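Local coordinates for petrobactin-binding protein YclQ (PDB 3GFV) that binds iron-free and ferric petrobactin, and the precursor 3,4-dihydroxybenzoic acid, as the solute-binding component of the YclNOPQ siderophore importer, at residues Val163-Gly174 with His197-Ala205; Asp229-Ile240 with His265-Leu276. All coordinates share one frame; numbering follows the deposited sequence.

Contact 1: residues Val163-Gly174 with His197-Ala205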
loop_
_atom_site.group_PDB
_atom_site.type_symbol
_atom_site.label_atom_id
_atom_site.label_comp_id
_atom_site.label_asym_id
_atom_site.label_seq_id
_atom_site.Cartn_x
_atom_site.Cartn_y
_atom_site.Cartn_z
ATOM N N VAL A 163 12.452 -2.306 -13.109
ATOM C CA VAL A 163 12.901 -2.894 -11.846
ATOM C C VAL A 163 12.958 -4.417 -11.953
ATOM O O VAL A 163 13.866 -5.056 -11.416
ATOM C CB VAL A 163 12.059 -2.456 -10.619
ATOM C CG1 VAL A 163 10.674 -3.070 -10.662
ATOM C CG2 VAL A 163 12.777 -2.861 -9.298
ATOM N N LYS A 164 12.016 -4.986 -12.688
ATOM C CA LYS A 164 11.986 -6.425 -12.882
ATOM C C LYS A 164 13.229 -6.879 -13.646
ATOM O O LYS A 164 13.845 -7.894 -13.293
ATOM C CB LYS A 164 10.702 -6.853 -13.592
ATOM C CG LYS A 164 10.636 -8.327 -13.931
ATOM C CD LYS A 164 9.253 -8.721 -14.433
ATOM C CE LYS A 164 9.354 -9.909 -15.388
ATOM N NZ LYS A 164 8.280 -10.909 -15.161
ATOM N N LYS A 165 13.604 -6.133 -14.678
ATOM C CA LYS A 165 14.819 -6.459 -15.423
ATOM C C LYS A 165 16.049 -6.408 -14.504
ATOM O O LYS A 165 16.887 -7.318 -14.517
ATOM C CB LYS A 165 14.982 -5.565 -16.662
ATOM C CG LYS A 165 16.072 -6.042 -17.596
ATOM C CD LYS A 165 15.964 -5.412 -18.980
ATOM C CE LYS A 165 14.978 -6.165 -19.856
ATOM N NZ LYS A 165 14.970 -5.601 -21.228
ATOM N N THR A 166 16.134 -5.365 -13.687
ATOM C CA THR A 166 17.212 -5.225 -12.716
ATOM C C THR A 166 17.213 -6.399 -11.743
ATOM O O THR A 166 18.268 -6.979 -11.446
ATOM C CB THR A 166 17.053 -3.913 -11.921
ATOM O OG1 THR A 166 17.181 -2.799 -12.816
ATOM C CG2 THR A 166 18.093 -3.811 -10.822
ATOM N N ALA A 167 16.037 -6.741 -11.223
ATOM C CA ALA A 167 15.950 -7.839 -10.252
ATOM C C ALA A 167 16.433 -9.153 -10.872
ATOM O O ALA A 167 17.126 -9.940 -10.225
ATOM C CB ALA A 167 14.527 -7.994 -9.733
ATOM N N GLU A 168 16.045 -9.393 -12.119
ATOM C CA GLU A 168 16.379 -10.656 -12.780
ATOM C C GLU A 168 17.846 -10.728 -13.205
ATOM O O GLU A 168 18.423 -11.817 -13.264
ATOM C CB GLU A 168 15.408 -10.927 -13.940
ATOM C CG GLU A 168 14.002 -11.258 -13.404
ATOM C CD GLU A 168 12.932 -11.395 -14.485
ATOM O OE1 GLU A 168 13.209 -11.070 -15.658
ATOM O OE2 GLU A 168 11.808 -11.832 -14.146
ATOM N N LYS A 169 18.457 -9.574 -13.469
ATOM C CA LYS A 169 19.883 -9.526 -13.804
ATOM C C LYS A 169 20.787 -10.009 -12.682
ATOM O O LYS A 169 21.853 -10.573 -12.931
ATOM C CB LYS A 169 20.304 -8.108 -14.194
ATOM C CG LYS A 169 20.286 -7.845 -15.684
ATOM C CD LYS A 169 20.156 -6.362 -16.032
ATOM C CE LYS A 169 20.143 -6.190 -17.557
ATOM N NZ LYS A 169 19.552 -4.931 -18.077
ATOM N N LEU A 170 20.365 -9.782 -11.444
ATOM C CA LEU A 170 21.213 -9.968 -10.280
ATOM C C LEU A 170 21.495 -11.418 -9.994
ATOM O O LEU A 170 22.563 -11.741 -9.466
ATOM C CB LEU A 170 20.522 -9.360 -9.055
ATOM C CG LEU A 170 20.597 -7.841 -8.958
ATOM C CD1 LEU A 170 19.705 -7.371 -7.814
ATOM C CD2 LEU A 170 22.032 -7.391 -8.720
ATOM N N ASN A 171 20.541 -12.294 -10.313
ATOM C CA ASN A 171 20.658 -13.699 -9.911
ATOM C C ASN A 171 20.839 -13.794 -8.413
ATOM O O ASN A 171 21.724 -14.493 -7.891
ATOM C CB ASN A 171 21.818 -14.388 -10.616
ATOM C CG ASN A 171 21.523 -14.631 -12.067
ATOM O OD1 ASN A 171 20.461 -15.159 -12.410
ATOM N ND2 ASN A 171 22.448 -14.235 -12.936
ATOM N N LYS A 172 20.012 -13.032 -7.720
ATOM C CA LYS A 172 20.060 -13.012 -6.261
ATOM C C LYS A 172 18.618 -13.084 -5.778
ATOM O O LYS A 172 17.691 -12.780 -6.541
ATOM C CB LYS A 172 20.663 -11.696 -5.775
ATOM C CG LYS A 172 22.114 -11.478 -6.195
ATOM C CD LYS A 172 23.041 -12.459 -5.477
ATOM C CE LYS A 172 24.481 -12.273 -5.933
ATOM N NZ LYS A 172 25.403 -13.213 -5.223
ATOM N N ASN A 173 18.410 -13.438 -4.509
ATOM C CA ASN A 173 17.041 -13.538 -4.013
ATOM C C ASN A 173 16.763 -12.524 -2.905
ATOM O O ASN A 173 17.658 -11.785 -2.486
ATOM C CB ASN A 173 16.715 -14.962 -3.551
ATOM C CG ASN A 173 17.609 -15.418 -2.410
ATOM O OD1 ASN A 173 18.010 -14.611 -1.573
ATOM N ND2 ASN A 173 17.904 -16.718 -2.361
ATOM N N GLY A 174 15.510 -12.476 -2.464
ATOM C CA GLY A 174 15.113 -11.508 -1.450
ATOM C C GLY A 174 14.128 -12.108 -0.467
ATOM O O GLY A 174 13.308 -12.975 -0.816
ATOM N N HIS A 197 7.973 -9.568 -4.999
ATOM C CA HIS A 197 8.203 -10.741 -5.855
ATOM C C HIS A 197 7.276 -10.822 -7.061
ATOM O O HIS A 197 7.735 -11.099 -8.190
ATOM C CB HIS A 197 8.049 -12.020 -5.028
ATOM C CG HIS A 197 8.839 -12.005 -3.768
ATOM N ND1 HIS A 197 10.223 -11.990 -3.760
ATOM C CD2 HIS A 197 8.457 -12.019 -2.468
ATOM C CE1 HIS A 197 10.649 -11.983 -2.513
ATOM N NE2 HIS A 197 9.595 -12.004 -1.706
ATOM N N ASP A 198 5.981 -10.590 -6.838
ATOM C CA ASP A 198 4.974 -10.859 -7.859
ATOM C C ASP A 198 4.998 -9.825 -8.977
ATOM O O ASP A 198 4.662 -10.125 -10.122
ATOM C CB ASP A 198 3.579 -10.881 -7.229
ATOM C CG ASP A 198 3.451 -11.922 -6.132
ATOM O OD1 ASP A 198 4.088 -12.995 -6.245
ATOM O OD2 ASP A 198 2.725 -11.661 -5.160
ATOM N N VAL A 199 5.394 -8.610 -8.636
ATOM C CA VAL A 199 5.310 -7.496 -9.575
ATOM C C VAL A 199 6.707 -7.018 -9.940
ATOM O O VAL A 199 7.027 -6.877 -11.118
ATOM C CB VAL A 199 4.495 -6.341 -8.970
ATOM C CG1 VAL A 199 4.439 -5.165 -9.917
ATOM C CG2 VAL A 199 3.079 -6.821 -8.664
ATOM N N PHE A 200 7.552 -6.811 -8.921
ATOM C CA PHE A 200 8.873 -6.235 -9.140
ATOM C C PHE A 200 9.912 -7.272 -9.534
ATOM O O PHE A 200 11.043 -6.916 -9.869
ATOM C CB PHE A 200 9.384 -5.480 -7.901
ATOM C CG PHE A 200 8.479 -4.363 -7.444
ATOM C CD1 PHE A 200 7.542 -3.824 -8.309
ATOM C CD2 PHE A 200 8.577 -3.864 -6.145
ATOM C CE1 PHE A 200 6.705 -2.804 -7.882
ATOM C CE2 PHE A 200 7.747 -2.827 -5.695
ATOM C CZ PHE A 200 6.806 -2.296 -6.570
ATOM N N GLY A 201 9.554 -8.551 -9.444
ATOM C CA GLY A 201 10.405 -9.591 -10.009
ATOM C C GLY A 201 11.548 -10.125 -9.148
ATOM O O GLY A 201 12.395 -10.883 -9.638
ATOM N N VAL A 202 11.592 -9.742 -7.874
ATOM C CA VAL A 202 12.651 -10.240 -6.982
ATOM C C VAL A 202 12.429 -11.724 -6.718
ATOM O O VAL A 202 11.343 -12.144 -6.323
ATOM C CB VAL A 202 12.726 -9.444 -5.630
ATOM C CG1 VAL A 202 13.768 -10.069 -4.675
ATOM C CG2 VAL A 202 13.043 -7.936 -5.899
ATOM N N ALA A 203 13.441 -12.553 -6.971
ATOM C CA ALA A 203 13.275 -13.977 -6.685
ATOM C C ALA A 203 13.083 -14.204 -5.171
ATOM O O ALA A 203 13.855 -13.687 -4.370
ATOM C CB ALA A 203 14.505 -14.753 -7.166
ATOM N N PRO A 204 12.053 -14.972 -4.784
ATOM C CA PRO A 204 11.850 -15.210 -3.352
ATOM C C PRO A 204 12.945 -16.109 -2.810
ATOM O O PRO A 204 13.276 -17.123 -3.438
ATOM C CB PRO A 204 10.507 -15.947 -3.293
ATOM C CG PRO A 204 9.888 -15.792 -4.644
ATOM C CD PRO A 204 11.009 -15.602 -5.609
ATOM N N ALA A 205 13.525 -15.740 -1.674
ATOM C CA ALA A 205 14.457 -16.612 -0.975
ATOM C C ALA A 205 13.747 -17.845 -0.404
ATOM O O ALA A 205 14.363 -18.895 -0.202
ATOM C CB ALA A 205 15.186 -15.838 0.147
HETATM O O HOH W 1 15.996 -11.154 -7.709
#
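Val163 meets Phe200 with its CG1 methyl, which a chi1 of 70° sets between the backbone N and the carbonyl carbon. There it lies 3.9 Å from Phe200 CB, and the two side chains cross obliquely. A chi1 of 61° places Asn173 CG in the same way, and it packs on Ala205, with CG 3.5 Å from Ala205 CB. On Val202 the two methyls are shared out. CG1 turns to Gly174 and lies 3.7 Å from Gly174 N. CG2 meets Ala167 CB instead. Ala167 CB also packs on two carbonyl oxygens, Phe200 O and Gly201 O. Gly201 has positive phi and lets the chain pass close to the helix, its CA near Lys164 CG.

Farther on, the chains pair briefly in parallel, Gly174 beside Pro204. Gly174 N donates to Ala203 O at 2.8 Å. Ala205 N donates to Gly174 O at 2.9 Å. The edge of the His197 ring reaches the same oxygen through CE1, 3.3 Å from Gly174 O. That ring is held by ND1, which donates to Val202 O at 2.8 Å, while Pro204 CB lies over one face, toward the rim. Water 1 lies between Ala167 O, Lys172 O and Ala203 N.

Helix 146-170 follows the five-stranded parallel sheet in the chain and leads into the mixed sheet, consistent with the long helix that joins the two lobes in this family. Its last turns rest on the loop Phe200-Val202, and the start of strand 173-180 pairs with 203-204. Helix 281-296 touches both segments, with Leu295 on Ala167 and Ile288 and Val291 on Phe200.

Contact 2: residues Asp229-Ile240 with His265-Leu276; sequences DYLFVIDRGTAI and HVIYLDSATWYL
Leu231, Phe232 and Val233 pair with Val266, Ile267 and Tyr268 as neighbouring parallel strands of the alpha/beta periplasmic binding protein fold. Four backbone hydrogen bonds join them, from Leu231 N to His265 O through to Leu269 N to Val233 O. At the start of the pair the rings of Tyr230 and His265 form an offset stack, centroids 4.4 Å apart and planes at 27°. Tyr230 CE1 lies over a face of the imidazole. Phe232 and Ile267 run side by side and point the same way, with Ile267 CD1 3.4 Å from Phe232 CE1. On the other face of the sheet Val233 CG2 meets Val266 CG1.

Beyond the strands each chain enters a helix. Ser271 OG accepts from Asp235 N at 2.7 Å and so ties the first turn of helix 271-276 to the end of strand 230-235. Water 2 donates to both Val233 O and Leu269 O. Ile234 CD1 packs 4.0 Å from Trp274 CE3. Ala239 CB packs on Tyr275 CB where the two short helices cross. With CG anti to the backbone N (chi1 -176°), Tyr275 brings its ring to Arg236, whose CG makes a CH-pi contact over one face. Arg236, extended from CG to NE, donates from NE to Tyr275 OH at 2.8 Å.

Farther out, Arg104 makes a cation-pi contact with the Tyr275 ring, and a phosphate ion, probably from the crystallisation liquor, lies near Tyr275 OH. Asp235 caps helix 236-240 through OD1, which accepts from Thr238 N, while its OD2 is bound by Ser245 and Thr246. Asp270 caps helix 271-276 with a weak bond from Thr273 N to OD1. Its OD2 is bound by Gln286 and accepts from Thr273 OG1 at 2.7 Å.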
loop_
_atom_site.group_PDB
_atom_site.type_symbol
_atom_site.label_atom_id
_atom_site.label_comp_id
_atom_site.label_asym_id
_atom_site.label_seq_id
_atom_site.Cartn_x
_atom_site.Cartn_y
_atom_site.Cartn_z
ATOM N N ASP A 229 19.831 -12.905 -0.080
ATOM C CA ASP A 229 20.819 -11.954 -0.595
ATOM C C ASP A 229 20.402 -10.515 -0.323
ATOM O O ASP A 229 21.244 -9.656 -0.066
ATOM C CB ASP A 229 20.964 -12.159 -2.106
ATOM C CG ASP A 229 21.415 -13.561 -2.446
ATOM O OD1 ASP A 229 22.380 -14.015 -1.794
ATOM O OD2 ASP A 229 20.781 -14.208 -3.314
ATOM N N TYR A 230 19.092 -10.262 -0.412
ATOM C CA TYR A 230 18.500 -8.953 -0.112
ATOM C C TYR A 230 17.437 -9.104 0.956
ATOM O O TYR A 230 16.648 -10.043 0.925
ATOM C CB TYR A 230 17.878 -8.307 -1.372
ATOM C CG TYR A 230 18.940 -7.887 -2.338
ATOM C CD1 TYR A 230 19.377 -6.557 -2.397
ATOM C CD2 TYR A 230 19.576 -8.835 -3.140
ATOM C CE1 TYR A 230 20.392 -6.182 -3.270
ATOM C CE2 TYR A 230 20.598 -8.468 -4.003
ATOM C CZ TYR A 230 20.996 -7.144 -4.068
ATOM O OH TYR A 230 22.020 -6.791 -4.927
ATOM N N LEU A 231 17.427 -8.183 1.915
ATOM C CA LEU A 231 16.462 -8.250 3.007
ATOM C C LEU A 231 15.656 -6.948 3.045
ATOM O O LEU A 231 16.200 -5.877 3.301
ATOM C CB LEU A 231 17.178 -8.494 4.340
ATOM C CG LEU A 231 16.268 -8.597 5.580
ATOM C CD1 LEU A 231 15.351 -9.803 5.505
ATOM C CD2 LEU A 231 17.140 -8.688 6.854
ATOM N N PHE A 232 14.365 -7.064 2.760
ATOM C CA PHE A 232 13.462 -5.916 2.743
ATOM C C PHE A 232 12.757 -5.847 4.083
ATOM O O PHE A 232 12.098 -6.810 4.484
ATOM C CB PHE A 232 12.442 -6.090 1.622
ATOM C CG PHE A 232 13.052 -6.089 0.253
ATOM C CD1 PHE A 232 13.201 -4.898 -0.447
ATOM C CD2 PHE A 232 13.494 -7.276 -0.327
ATOM C CE1 PHE A 232 13.759 -4.881 -1.737
ATOM C CE2 PHE A 232 14.059 -7.267 -1.615
ATOM C CZ PHE A 232 14.211 -6.072 -2.301
ATOM N N VAL A 233 12.901 -4.722 4.781
ATOM C CA VAL A 233 12.345 -4.615 6.131
ATOM C C VAL A 233 11.300 -3.512 6.247
ATOM O O VAL A 233 11.543 -2.366 5.827
ATOM C CB VAL A 233 13.448 -4.315 7.143
ATOM C CG1 VAL A 233 12.874 -4.270 8.541
ATOM C CG2 VAL A 233 14.528 -5.391 7.057
ATOM N N ILE A 234 10.165 -3.858 6.852
ATOM C CA ILE A 234 9.116 -2.883 7.190
ATOM C C ILE A 234 8.973 -2.935 8.689
ATOM O O ILE A 234 8.976 -4.018 9.270
ATOM C CB ILE A 234 7.789 -3.264 6.518
ATOM C CG1 ILE A 234 7.931 -3.098 5.004
ATOM C CG2 ILE A 234 6.629 -2.383 7.004
ATOM C CD1 ILE A 234 6.963 -3.950 4.246
ATOM N N ASP A 235 8.878 -1.775 9.325
ATOM C CA ASP A 235 8.727 -1.747 10.776
ATOM C C ASP A 235 7.327 -1.268 11.154
ATOM O O ASP A 235 7.003 -0.083 11.009
ATOM C CB ASP A 235 9.768 -0.836 11.392
ATOM C CG ASP A 235 9.894 -1.056 12.892
ATOM O OD1 ASP A 235 8.857 -1.015 13.578
ATOM O OD2 ASP A 235 11.007 -1.337 13.354
ATOM N N ARG A 236 6.494 -2.189 11.633
ATOM C CA ARG A 236 5.105 -1.841 11.951
ATOM C C ARG A 236 5.052 -0.812 13.077
ATOM O O ARG A 236 4.213 0.092 13.069
ATOM C CB ARG A 236 4.308 -3.081 12.353
ATOM C CG ARG A 236 2.843 -2.787 12.698
ATOM C CD ARG A 236 2.089 -4.034 13.115
ATOM N NE ARG A 236 0.710 -3.718 13.496
ATOM C CZ ARG A 236 0.330 -3.383 14.727
ATOM N NH1 ARG A 236 1.221 -3.329 15.715
ATOM N NH2 ARG A 236 -0.950 -3.106 14.973
ATOM N N GLY A 237 5.952 -0.953 14.041
ATOM C CA GLY A 237 6.013 -0.012 15.155
ATOM C C GLY A 237 6.262 1.390 14.620
ATOM O O GLY A 237 5.548 2.335 14.961
ATOM N N THR A 238 7.269 1.527 13.764
ATOM C CA THR A 238 7.592 2.839 13.212
ATOM C C THR A 238 6.401 3.402 12.461
ATOM O O THR A 238 6.092 4.598 12.560
ATOM C CB THR A 238 8.810 2.767 12.280
ATOM O OG1 THR A 238 9.916 2.230 13.012
ATOM C CG2 THR A 238 9.175 4.150 11.761
ATOM N N ALA A 239 5.710 2.533 11.734
ATOM C CA ALA A 239 4.574 2.948 10.903
ATOM C C ALA A 239 3.456 3.599 11.716
ATOM O O ALA A 239 2.797 4.553 11.263
ATOM C CB ALA A 239 4.026 1.760 10.148
ATOM N N ILE A 240 3.221 3.064 12.906
ATOM C CA ILE A 240 2.092 3.508 13.713
ATOM C C ILE A 240 2.459 4.375 14.909
ATOM O O ILE A 240 1.582 4.732 15.694
ATOM C CB ILE A 240 1.260 2.313 14.211
ATOM C CG1 ILE A 240 2.071 1.454 15.186
ATOM C CG2 ILE A 240 0.779 1.478 13.024
ATOM C CD1 ILE A 240 1.273 0.316 15.773
ATOM N N HIS A 265 22.976 -5.235 2.040
ATOM C CA HIS A 265 21.764 -5.231 1.224
ATOM C C HIS A 265 20.512 -5.416 2.070
ATOM O O HIS A 265 19.623 -6.193 1.712
ATOM C CB HIS A 265 21.839 -6.289 0.122
ATOM C CG HIS A 265 22.913 -6.011 -0.880
ATOM N ND1 HIS A 265 23.062 -4.774 -1.471
ATOM C CD2 HIS A 265 23.900 -6.791 -1.383
ATOM C CE1 HIS A 265 24.096 -4.807 -2.295
ATOM N NE2 HIS A 265 24.612 -6.021 -2.271
ATOM N N VAL A 266 20.481 -4.736 3.211
ATOM C CA VAL A 266 19.237 -4.571 3.946
ATOM C C VAL A 266 18.597 -3.304 3.404
ATOM O O VAL A 266 19.232 -2.248 3.328
ATOM C CB VAL A 266 19.451 -4.487 5.472
ATOM C CG1 VAL A 266 18.097 -4.386 6.183
ATOM C CG2 VAL A 266 20.188 -5.729 5.963
ATOM N N ILE A 267 17.350 -3.431 2.982
ATOM C CA ILE A 267 16.616 -2.304 2.404
ATOM C C ILE A 267 15.519 -1.908 3.373
ATOM O O ILE A 267 14.585 -2.682 3.622
ATOM C CB ILE A 267 16.074 -2.710 1.040
ATOM C CG1 ILE A 267 17.270 -3.064 0.132
ATOM C CG2 ILE A 267 15.144 -1.622 0.437
ATOM C CD1 ILE A 267 16.896 -3.823 -1.131
ATOM N N TYR A 268 15.671 -0.722 3.962
ATOM C CA TYR A 268 14.713 -0.229 4.944
ATOM C C TYR A 268 13.625 0.544 4.202
ATOM O O TYR A 268 13.829 1.681 3.780
ATOM C CB TYR A 268 15.399 0.657 5.978
ATOM C CG TYR A 268 16.482 -0.076 6.721
ATOM C CD1 TYR A 268 16.185 -0.812 7.855
ATOM C CD2 TYR A 268 17.792 -0.079 6.260
ATOM C CE1 TYR A 268 17.178 -1.506 8.536
ATOM C CE2 TYR A 268 18.781 -0.768 6.937
ATOM C CZ TYR A 268 18.465 -1.475 8.074
ATOM O OH TYR A 268 19.447 -2.167 8.750
ATOM N N LEU A 269 12.482 -0.099 4.039
ATOM C CA LEU A 269 11.375 0.490 3.297
ATOM C C LEU A 269 10.723 1.571 4.151
ATOM O O LEU A 269 10.882 1.586 5.366
ATOM C CB LEU A 269 10.375 -0.592 2.876
ATOM C CG LEU A 269 10.936 -1.616 1.868
ATOM C CD1 LEU A 269 9.979 -2.788 1.620
ATOM C CD2 LEU A 269 11.398 -0.958 0.537
ATOM N N ASP A 270 10.022 2.499 3.504
ATOM C CA ASP A 270 9.296 3.553 4.214
ATOM C C ASP A 270 8.087 2.926 4.893
ATOM O O ASP A 270 7.032 2.777 4.286
ATOM C CB ASP A 270 8.890 4.613 3.177
ATOM C CG ASP A 270 7.930 5.670 3.722
ATOM O OD1 ASP A 270 7.602 5.687 4.924
ATOM O OD2 ASP A 270 7.489 6.492 2.901
ATOM N N SER A 271 8.241 2.560 6.172
ATOM C CA SER A 271 7.269 1.693 6.826
ATOM C C SER A 271 5.864 2.282 6.838
ATOM O O SER A 271 4.882 1.570 6.595
ATOM C CB SER A 271 7.714 1.361 8.249
ATOM O OG SER A 271 9.006 0.734 8.239
ATOM N N ALA A 272 5.763 3.573 7.133
ATOM C CA ALA A 272 4.443 4.220 7.147
ATOM C C ALA A 272 3.708 4.075 5.805
ATOM O O ALA A 272 2.529 3.724 5.764
ATOM C CB ALA A 272 4.566 5.705 7.552
ATOM N N THR A 273 4.403 4.328 4.703
ATOM C CA THR A 273 3.785 4.173 3.393
ATOM C C THR A 273 3.429 2.717 3.102
ATOM O O THR A 273 2.325 2.412 2.649
ATOM C CB THR A 273 4.698 4.745 2.300
ATOM O OG1 THR A 273 4.821 6.154 2.504
ATOM C CG2 THR A 273 4.127 4.483 0.899
ATOM N N TRP A 274 4.358 1.800 3.393
ATOM C CA TRP A 274 4.133 0.396 3.073
ATOM C C TRP A 274 3.042 -0.260 3.914
ATOM O O TRP A 274 2.277 -1.095 3.408
ATOM C CB TRP A 274 5.444 -0.406 3.157
ATOM C CG TRP A 274 6.340 -0.172 1.993
ATOM C CD1 TRP A 274 7.041 0.965 1.711
ATOM C CD2 TRP A 274 6.633 -1.096 0.941
ATOM N NE1 TRP A 274 7.761 0.802 0.547
ATOM C CE2 TRP A 274 7.498 -0.442 0.038
ATOM C CE3 TRP A 274 6.222 -2.404 0.659
ATOM C CZ2 TRP A 274 7.993 -1.068 -1.118
ATOM C CZ3 TRP A 274 6.708 -3.026 -0.491
ATOM C CH2 TRP A 274 7.588 -2.353 -1.361
ATOM N N TYR A 275 2.947 0.152 5.179
ATOM C CA TYR A 275 1.982 -0.435 6.101
ATOM C C TYR A 275 0.608 0.260 6.070
ATOM O O TYR A 275 -0.427 -0.405 6.095
ATOM C CB TYR A 275 2.555 -0.432 7.518
ATOM C CG TYR A 275 1.654 -1.118 8.511
ATOM C CD1 TYR A 275 1.501 -2.500 8.488
ATOM C CD2 TYR A 275 0.957 -0.390 9.459
ATOM C CE1 TYR A 275 0.681 -3.145 9.405
ATOM C CE2 TYR A 275 0.135 -1.024 10.380
ATOM C CZ TYR A 275 0.000 -2.403 10.340
ATOM O OH TYR A 275 -0.823 -3.042 11.250
ATOM N N LEU A 276 0.598 1.582 5.979
ATOM C CA LEU A 276 -0.669 2.323 6.068
ATOM C C LEU A 276 -1.242 2.620 4.699
ATOM O O LEU A 276 -2.424 2.938 4.570
ATOM C CB LEU A 276 -0.459 3.659 6.756
ATOM C CG LEU A 276 0.119 3.548 8.170
ATOM C CD1 LEU A 276 0.467 4.931 8.707
ATOM C CD2 LEU A 276 -0.827 2.787 9.098
HETATM O O HOH W 2 12.046 -0.104 7.363
#

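The centres of the two contacts are about 18 Å apart, and they follow one another along the chain: contact 1 closes before contact 2 opens. Both belong to the same mixed sheet. Strand 173-180 lies between strands 203-204 and 230-235, and strand 230-235 in turn pairs with 266-268. The contacts touch at the start of these strands. There Asn173 N lies 2.8 Å from Asp229 OD2, a probable hydrogen bond, and Lys172 packs on Tyr230. Helix 281-296 packs against both. The two contacts build the same lobe. Contact 1 lies where the long helix enters its sheet. Contact 2 is more buried and runs along two neighbouring strands to two short helices at their far end.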